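Side-chain contacts in IPT/TIG domain-containing protein BACOVA_02650 (Bacteroides ovatus, PDB 5E7H), which binds polysaccharide at the cell surface and probably captures xyloglucan before it is transported into the periplasm for degradation: residues Q144-N147 / T148-P152; E170-G174 / P175-I179; G127-S130 / A131-W135. One frame throughout, in Å; residues are numbered along the deposited sequence.

All three contacts are local turns in the xyloglucan-binding family region of this chain, in the order contact 3, contact 1, contact 2 along the sequence. Contacts 2 and 3 are neighbours, with centres about 10 Å apart. They touch where P175 CG packs 4.2 Å from V129 CG1, and both reach the sheet containing strand 233-240. Contact 1 stands apart: its centre is about 31 Å from that of contact 2 and about 37 Å from that of contact 3. The T148 side chain there is about 9 Å from a bound sodium ion. The formic acid and acetate beside contacts 1 and 3 are probably crystallisation components.

Contact 1 (Q144-N147 / T148-P152); sequences QWVN and TSIIP. With FMT (formic acid), chain E.
An Asx turn at N147, laid over a type I beta turn, folds N147 back onto S149, I150 and I151 in the loop between strands 133-142 and 160-168 of the beta-sandwich domain. OD1 of N147 takes the backbone N of S149 at 2.8 Å, in the carbonyl plane and on a lone pair, with an N-H...O angle of 166°. The same oxygen receives a second, weak bond from OG of S149. That hydroxyl is placed for it by a chi1 of 66°, which sets OG between the backbone N and carbonyl carbon of its own residue and swings it over to the asparagine. With OD1 held this way, the amide's ND2 points off to the other side, where it makes a weak bond to O2 of a formic acid molecule.

The backbone closes the same loop. N147 O is gripped twice, by I150 N at 2.9 Å and by I151 N at 3.0 Å, so a single turn of helix-like chain hangs from one carbonyl.

Beneath the polar turn lies a small apolar patch. V146 meets both isoleucines at about a right angle, and one methyl does most of the touching. Y223 OH bonds to V146 O, while V146 and I151 both rest on I257 of strand 246-259, which ties the turn to the sandwich. CG1 of V146 sits 3.7 Å from CB of I150 and 3.8 Å from the terminal CD1 of I151.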
loop_
_atom_site.group_PDB
_atom_site.type_symbol
_atom_site.label_atom_id
_atom_site.label_comp_id
_atom_site.label_asym_id
_atom_site.label_seq_id
_atom_site.Cartn_x
_atom_site.Cartn_y
_atom_site.Cartn_z
ATOM N N GLN A 144 4.890 6.541 13.243
ATOM C CA GLN A 144 5.686 7.756 13.144
ATOM C C GLN A 144 4.998 8.640 12.127
ATOM O O GLN A 144 5.087 8.392 10.925
ATOM C CB GLN A 144 7.113 7.428 12.724
ATOM C CG GLN A 144 8.008 8.635 12.595
ATOM C CD GLN A 144 9.389 8.268 12.099
ATOM O OE1 GLN A 144 9.928 8.914 11.199
ATOM N NE2 GLN A 144 9.968 7.218 12.676
ATOM N N TRP A 145 4.229 9.628 12.591
ATOM C CA TRP A 145 3.426 10.408 11.641
ATOM C C TRP A 145 4.350 11.172 10.703
ATOM O O TRP A 145 5.482 11.503 11.052
ATOM C CB TRP A 145 2.468 11.368 12.370
ATOM C CG TRP A 145 1.523 10.685 13.351
ATOM C CD1 TRP A 145 1.403 10.989 14.669
ATOM C CD2 TRP A 145 0.599 9.604 13.105
ATOM N NE1 TRP A 145 0.470 10.180 15.265
ATOM C CE2 TRP A 145 -0.039 9.319 14.336
ATOM C CE3 TRP A 145 0.226 8.861 11.977
ATOM C CZ2 TRP A 145 -1.001 8.313 14.471
ATOM C CZ3 TRP A 145 -0.730 7.862 12.115
ATOM C CH2 TRP A 145 -1.330 7.596 13.363
ATOM N N VAL A 146 3.837 11.463 9.510
ATOM C CA VAL A 146 4.606 12.185 8.496
ATOM C C VAL A 146 4.938 13.578 9.024
ATOM O O VAL A 146 4.097 14.263 9.607
ATOM C CB VAL A 146 3.829 12.281 7.161
ATOM C CG1 VAL A 146 4.672 12.979 6.102
ATOM C CG2 VAL A 146 3.414 10.897 6.688
ATOM N N ASN A 147 6.183 14.002 8.827
ATOM C CA ASN A 147 6.634 15.303 9.249
ATOM C C ASN A 147 5.888 16.423 8.533
ATOM O O ASN A 147 5.552 16.269 7.360
ATOM C CB ASN A 147 8.129 15.419 8.978
ATOM C CG ASN A 147 8.789 16.528 9.768
ATOM O OD1 ASN A 147 8.559 17.717 9.536
ATOM N ND2 ASN A 147 9.635 16.137 10.713
ATOM N N THR A 148 5.663 17.544 9.207
ATOM C CA THR A 148 4.964 18.671 8.580
ATOM C C THR A 148 5.837 19.354 7.517
ATOM O O THR A 148 5.340 20.177 6.739
ATOM C CB THR A 148 4.469 19.707 9.610
ATOM O OG1 THR A 148 5.549 20.160 10.432
ATOM C CG2 THR A 148 3.369 19.113 10.473
ATOM N N SER A 149 7.122 19.014 7.445
ATOM C CA SER A 149 7.943 19.494 6.323
ATOM C C SER A 149 7.581 18.779 5.017
ATOM O O SER A 149 7.993 19.223 3.929
ATOM C CB SER A 149 9.435 19.311 6.617
ATOM O OG SER A 149 9.747 17.934 6.689
ATOM N N ILE A 150 6.829 17.692 5.120
ATOM C CA ILE A 150 6.367 16.908 3.977
ATOM C C ILE A 150 4.873 17.160 3.760
ATOM O O ILE A 150 4.454 17.473 2.648
ATOM C CB ILE A 150 6.608 15.410 4.175
ATOM C CG1 ILE A 150 8.089 15.116 4.445
ATOM C CG2 ILE A 150 6.076 14.618 2.972
ATOM C CD1 ILE A 150 8.978 15.404 3.299
ATOM N N ILE A 151 4.074 17.031 4.822
ATOM C CA ILE A 151 2.654 17.373 4.776
ATOM C C ILE A 151 2.392 18.541 5.731
ATOM O O ILE A 151 2.335 18.359 6.947
ATOM C CB ILE A 151 1.743 16.183 5.149
ATOM C CG1 ILE A 151 2.002 15.005 4.208
ATOM C CG2 ILE A 151 0.282 16.635 5.115
ATOM C CD1 ILE A 151 1.223 13.752 4.586
ATOM N N PRO A 152 2.215 19.750 5.200
ATOM C CA PRO A 152 1.971 20.879 6.094
ATOM C C PRO A 152 0.757 20.693 6.988
ATOM O O PRO A 152 -0.211 20.009 6.628
ATOM C CB PRO A 152 1.747 22.049 5.130
ATOM C CG PRO A 152 2.527 21.662 3.892
ATOM C CD PRO A 152 2.400 20.177 3.805
HETATM C C FMT E . 11.177 13.054 11.553
HETATM O O1 FMT E . 11.523 12.962 10.344
HETATM O O2 FMT E . 9.951 13.092 11.847
#

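Contact 2 (E170-G174 / P175-I179); sequences EVFTG and PVFQI
F172 and P175 meet across the bend that leads the chain into strand 176-181 of the beta-sandwich, and their two rings cross obliquely. The phenyl leans its CD1 corner against the proline, 3.9 Å from CD of P175. Its chi1 of 47° tucks CG in between the two backbone arms of F172, the setting that carries the ring back over the bend instead of along the incoming chain.

One step round the ring, CE1 lies 3.2 Å from the carbonyl O of P175. The oxygen approaches the ring's edge, close to its plane, where the C-H bonds carry slight positive charge. That carbonyl has a stronger partner too: a water donates to P175 O at 2.7 Å and accepts from G174 N, bridging the backbone across the bend. The backbone angles of G174 suit glycine: a CB there would crowd the carbonyl O of T173 and run into P175 CD.

Further along, the F172 ring reaches F177, whose edge receives CZ near its plane; F177 in turn stacks edge-to-face with F252. F172 and P175 also share a neighbour in I248 of strand 246-259, so the bend is packed down onto the facing sheet. Cut back to an alanine, position F172 would probably leave a gap beside P175 and I248 and take a neighbour from the edge of F177, giving the bend more room to shift. At the far tip of the phenyl, CZ of F172 comes to 4.2 Å from CE2 of F177.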
loop_
_atom_site.group_PDB
_atom_site.type_symbol
_atom_site.label_atom_id
_atom_site.label_comp_id
_atom_site.label_asym_id
_atom_site.label_seq_id
_atom_site.Cartn_x
_atom_site.Cartn_y
_atom_site.Cartn_z
ATOM N N GLU A 170 -6.089 -15.959 -0.318
ATOM C CA GLU A 170 -7.327 -16.443 -0.943
ATOM C C GLU A 170 -8.460 -15.558 -0.498
ATOM O O GLU A 170 -8.438 -15.037 0.621
ATOM C CB GLU A 170 -7.660 -17.893 -0.539
ATOM C CG GLU A 170 -6.523 -18.896 -0.540
ATOM C CD GLU A 170 -6.275 -19.529 -1.899
ATOM O OE1 GLU A 170 -6.883 -19.078 -2.896
ATOM O OE2 GLU A 170 -5.473 -20.488 -1.963
ATOM N N VAL A 171 -9.477 -15.405 -1.342
ATOM C CA VAL A 171 -10.631 -14.637 -0.926
ATOM C C VAL A 171 -11.329 -15.370 0.211
ATOM O O VAL A 171 -11.238 -16.606 0.343
ATOM C CB VAL A 171 -11.619 -14.389 -2.081
ATOM C CG1 VAL A 171 -10.968 -13.478 -3.136
ATOM C CG2 VAL A 171 -12.076 -15.683 -2.673
ATOM N N PHE A 172 -12.017 -14.590 1.015
ATOM C CA PHE A 172 -12.727 -15.101 2.184
ATOM C C PHE A 172 -14.079 -14.426 2.295
ATOM O O PHE A 172 -14.316 -13.376 1.700
ATOM C CB PHE A 172 -11.888 -14.887 3.456
ATOM C CG PHE A 172 -11.315 -13.501 3.589
ATOM C CD1 PHE A 172 -12.083 -12.452 4.070
ATOM C CD2 PHE A 172 -9.991 -13.248 3.244
ATOM C CE1 PHE A 172 -11.548 -11.179 4.193
ATOM C CE2 PHE A 172 -9.459 -11.994 3.356
ATOM C CZ PHE A 172 -10.225 -10.952 3.834
ATOM N N THR A 173 -14.977 -15.055 3.047
ATOM C CA THR A 173 -16.312 -14.531 3.264
ATOM C C THR A 173 -16.613 -14.516 4.754
ATOM O O THR A 173 -16.747 -15.574 5.387
ATOM C CB THR A 173 -17.388 -15.368 2.543
ATOM O OG1 THR A 173 -17.068 -15.456 1.151
ATOM C CG2 THR A 173 -18.763 -14.729 2.719
ATOM N N GLY A 174 -16.720 -13.312 5.301
ATOM C CA GLY A 174 -17.033 -13.115 6.709
ATOM C C GLY A 174 -16.054 -12.148 7.346
ATOM O O GLY A 174 -16.446 -11.075 7.806
ATOM N N PRO A 175 -14.766 -12.515 7.367
ATOM C CA PRO A 175 -13.802 -11.674 8.083
ATOM C C PRO A 175 -13.673 -10.273 7.495
ATOM O O PRO A 175 -13.790 -10.094 6.276
ATOM C CB PRO A 175 -12.503 -12.468 7.963
ATOM C CG PRO A 175 -12.972 -13.890 7.880
ATOM C CD PRO A 175 -14.205 -13.836 7.044
ATOM N N VAL A 176 -13.473 -9.301 8.376
ATOM C CA VAL A 176 -13.256 -7.901 7.980
ATOM C C VAL A 176 -12.209 -7.254 8.865
ATOM O O VAL A 176 -11.888 -7.769 9.936
ATOM C CB VAL A 176 -14.549 -7.060 8.074
ATOM C CG1 VAL A 176 -15.609 -7.570 7.124
ATOM C CG2 VAL A 176 -15.072 -7.015 9.526
ATOM N N PHE A 177 -11.715 -6.099 8.423
ATOM C CA PHE A 177 -10.704 -5.350 9.144
ATOM C C PHE A 177 -11.214 -3.997 9.598
ATOM O O PHE A 177 -12.033 -3.358 8.926
ATOM C CB PHE A 177 -9.457 -5.155 8.276
ATOM C CG PHE A 177 -8.731 -6.430 7.990
ATOM C CD1 PHE A 177 -7.739 -6.893 8.847
ATOM C CD2 PHE A 177 -9.068 -7.209 6.894
ATOM C CE1 PHE A 177 -7.085 -8.096 8.610
ATOM C CE2 PHE A 177 -8.403 -8.412 6.649
ATOM C CZ PHE A 177 -7.420 -8.853 7.515
ATOM N N GLN A 178 -10.722 -3.592 10.759
ATOM C CA GLN A 178 -10.878 -2.236 11.281
ATOM C C GLN A 178 -9.512 -1.573 11.273
ATOM O O GLN A 178 -8.528 -2.173 11.691
ATOM C CB GLN A 178 -11.460 -2.261 12.704
ATOM C CG GLN A 178 -11.508 -0.888 13.373
ATOM C CD GLN A 178 -11.913 -0.927 14.808
ATOM O OE1 GLN A 178 -11.992 -1.981 15.448
ATOM N NE2 GLN A 178 -12.173 0.246 15.335
ATOM N N ILE A 179 -9.442 -0.331 10.797
ATOM C CA ILE A 179 -8.229 0.483 10.925
ATOM C C ILE A 179 -8.602 1.731 11.737
ATOM O O ILE A 179 -9.542 2.464 11.381
ATOM C CB ILE A 179 -7.641 0.883 9.567
ATOM C CG1 ILE A 179 -7.294 -0.375 8.752
ATOM C CG2 ILE A 179 -6.402 1.751 9.780
ATOM C CD1 ILE A 179 -6.749 -0.096 7.325
HETATM O O HOH W 1 -15.710 -10.674 4.432
#

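Contact 3 (G127-S130 / A131-W135); sequences GTVS and ASNYW. With ACT (acetate ion), chain H.
S130 and N133 knit the tight part of this corner, where the chain passes from strand 128-129 in one sheet to strand 133-142 in the other. OG of S130 works in both directions: it donates to A131 O at 2.9 Å, tilted 31° from the carbonyl plane, and accepts from ND2 of N133 at 3.2 Å. The serine oxygen lies close to the plane of the asparagine amide. Under this polar pair V129, buried, lies aslant N133 and presses its CG2 methyl to 3.7 Å from N133 CB. S130 O is held as well, by ND2 of N240 in strand 233-240.

The other side is looser. A131 turns its methyl away from the preceding residues, and S132 likewise points outward at the surface. T128 is exposed; its backbone N bonds to acetate OXT at 3.0 Å, while its hydroxyl pairs with that of T247.

The amide of N133 is fixed at both ends, because OD1 accepts from W135 N at 3.1 Å, in the carbonyl plane, while ND2 holds the serine. The bond from W135 N to OD1 closes an Asx turn, and S132 and N133, set together opposite N240, form a G1 beta bulge.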
loop_
_atom_site.group_PDB
_atom_site.type_symbol
_atom_site.label_atom_id
_atom_site.label_comp_id
_atom_site.label_asym_id
_atom_site.label_seq_id
_atom_site.Cartn_x
_atom_site.Cartn_y
_atom_site.Cartn_z
ATOM N N GLY A 127 -4.729 -17.345 10.018
ATOM C CA GLY A 127 -5.257 -18.400 10.834
ATOM C C GLY A 127 -6.749 -18.573 10.720
ATOM O O GLY A 127 -7.407 -17.951 9.888
ATOM N N THR A 128 -7.275 -19.391 11.616
ATOM C CA THR A 128 -8.678 -19.761 11.597
ATOM C C THR A 128 -9.444 -18.970 12.654
ATOM O O THR A 128 -8.980 -18.856 13.792
ATOM C CB THR A 128 -8.845 -21.245 11.846
ATOM O OG1 THR A 128 -7.982 -21.982 10.974
ATOM C CG2 THR A 128 -10.250 -21.649 11.567
ATOM N N VAL A 129 -10.600 -18.434 12.264
ATOM C CA VAL A 129 -11.448 -17.658 13.174
ATOM C C VAL A 129 -12.869 -18.214 13.168
ATOM O O VAL A 129 -13.413 -18.548 12.123
ATOM C CB VAL A 129 -11.431 -16.135 12.807
ATOM C CG1 VAL A 129 -11.865 -15.878 11.371
ATOM C CG2 VAL A 129 -12.284 -15.315 13.805
ATOM N N SER A 130 -13.449 -18.345 14.353
ATOM C CA SER A 130 -14.810 -18.861 14.462
ATOM C C SER A 130 -15.823 -17.913 13.826
ATOM O O SER A 130 -15.520 -16.754 13.548
ATOM C CB SER A 130 -15.199 -19.082 15.930
ATOM O OG SER A 130 -15.569 -17.843 16.514
ATOM N N ALA A 131 -17.041 -18.406 13.613
ATOM C CA ALA A 131 -18.160 -17.555 13.238
ATOM C C ALA A 131 -18.385 -16.478 14.303
ATOM O O ALA A 131 -18.017 -16.669 15.461
ATOM C CB ALA A 131 -19.450 -18.396 13.062
ATOM N N SER A 132 -19.017 -15.373 13.894
ATOM C CA SER A 132 -19.462 -14.288 14.792
ATOM C C SER A 132 -18.483 -14.041 15.936
ATOM O O SER A 132 -18.815 -14.202 17.109
ATOM C CB SER A 132 -20.864 -14.591 15.330
ATOM O OG SER A 132 -21.774 -14.785 14.256
ATOM N N ASN A 133 -17.270 -13.638 15.560
ATOM C CA ASN A 133 -16.179 -13.438 16.492
ATOM C C ASN A 133 -15.780 -11.990 16.447
ATOM O O ASN A 133 -15.369 -11.505 15.402
ATOM C CB ASN A 133 -14.985 -14.333 16.131
ATOM C CG ASN A 133 -13.950 -14.382 17.235
ATOM O OD1 ASN A 133 -13.519 -13.347 17.735
ATOM N ND2 ASN A 133 -13.578 -15.578 17.649
ATOM N N TYR A 134 -15.903 -11.297 17.569
ATOM C CA TYR A 134 -15.720 -9.850 17.558
ATOM C C TYR A 134 -14.418 -9.399 18.232
ATOM O O TYR A 134 -14.206 -8.208 18.471
ATOM C CB TYR A 134 -16.934 -9.196 18.203
ATOM C CG TYR A 134 -18.214 -9.608 17.515
ATOM C CD1 TYR A 134 -18.513 -9.150 16.238
ATOM C CD2 TYR A 134 -19.090 -10.485 18.116
ATOM C CE1 TYR A 134 -19.672 -9.548 15.589
ATOM C CE2 TYR A 134 -20.258 -10.884 17.481
ATOM C CZ TYR A 134 -20.537 -10.414 16.213
ATOM O OH TYR A 134 -21.689 -10.806 15.574
ATOM N N TRP A 135 -13.534 -10.346 18.518
ATOM C CA TRP A 135 -12.196 -10.022 19.003
ATOM C C TRP A 135 -11.300 -11.217 18.725
ATOM O O TRP A 135 -11.450 -12.267 19.346
ATOM C CB TRP A 135 -12.203 -9.679 20.507
ATOM C CG TRP A 135 -10.830 -9.306 21.008
ATOM C CD1 TRP A 135 -9.972 -10.097 21.706
ATOM C CD2 TRP A 135 -10.158 -8.055 20.818
ATOM N NE1 TRP A 135 -8.802 -9.420 21.966
ATOM C CE2 TRP A 135 -8.894 -8.162 21.435
ATOM C CE3 TRP A 135 -10.500 -6.861 20.189
ATOM C CZ2 TRP A 135 -7.978 -7.110 21.448
ATOM C CZ3 TRP A 135 -9.576 -5.813 20.191
ATOM C CH2 TRP A 135 -8.330 -5.955 20.820
HETATM C C ACT H . -4.291 -20.326 13.781
HETATM O O ACT H . -3.164 -20.355 13.219
HETATM O OXT ACT H . -5.265 -20.941 13.272
HETATM C CH3 ACT H . -4.476 -19.547 15.059
#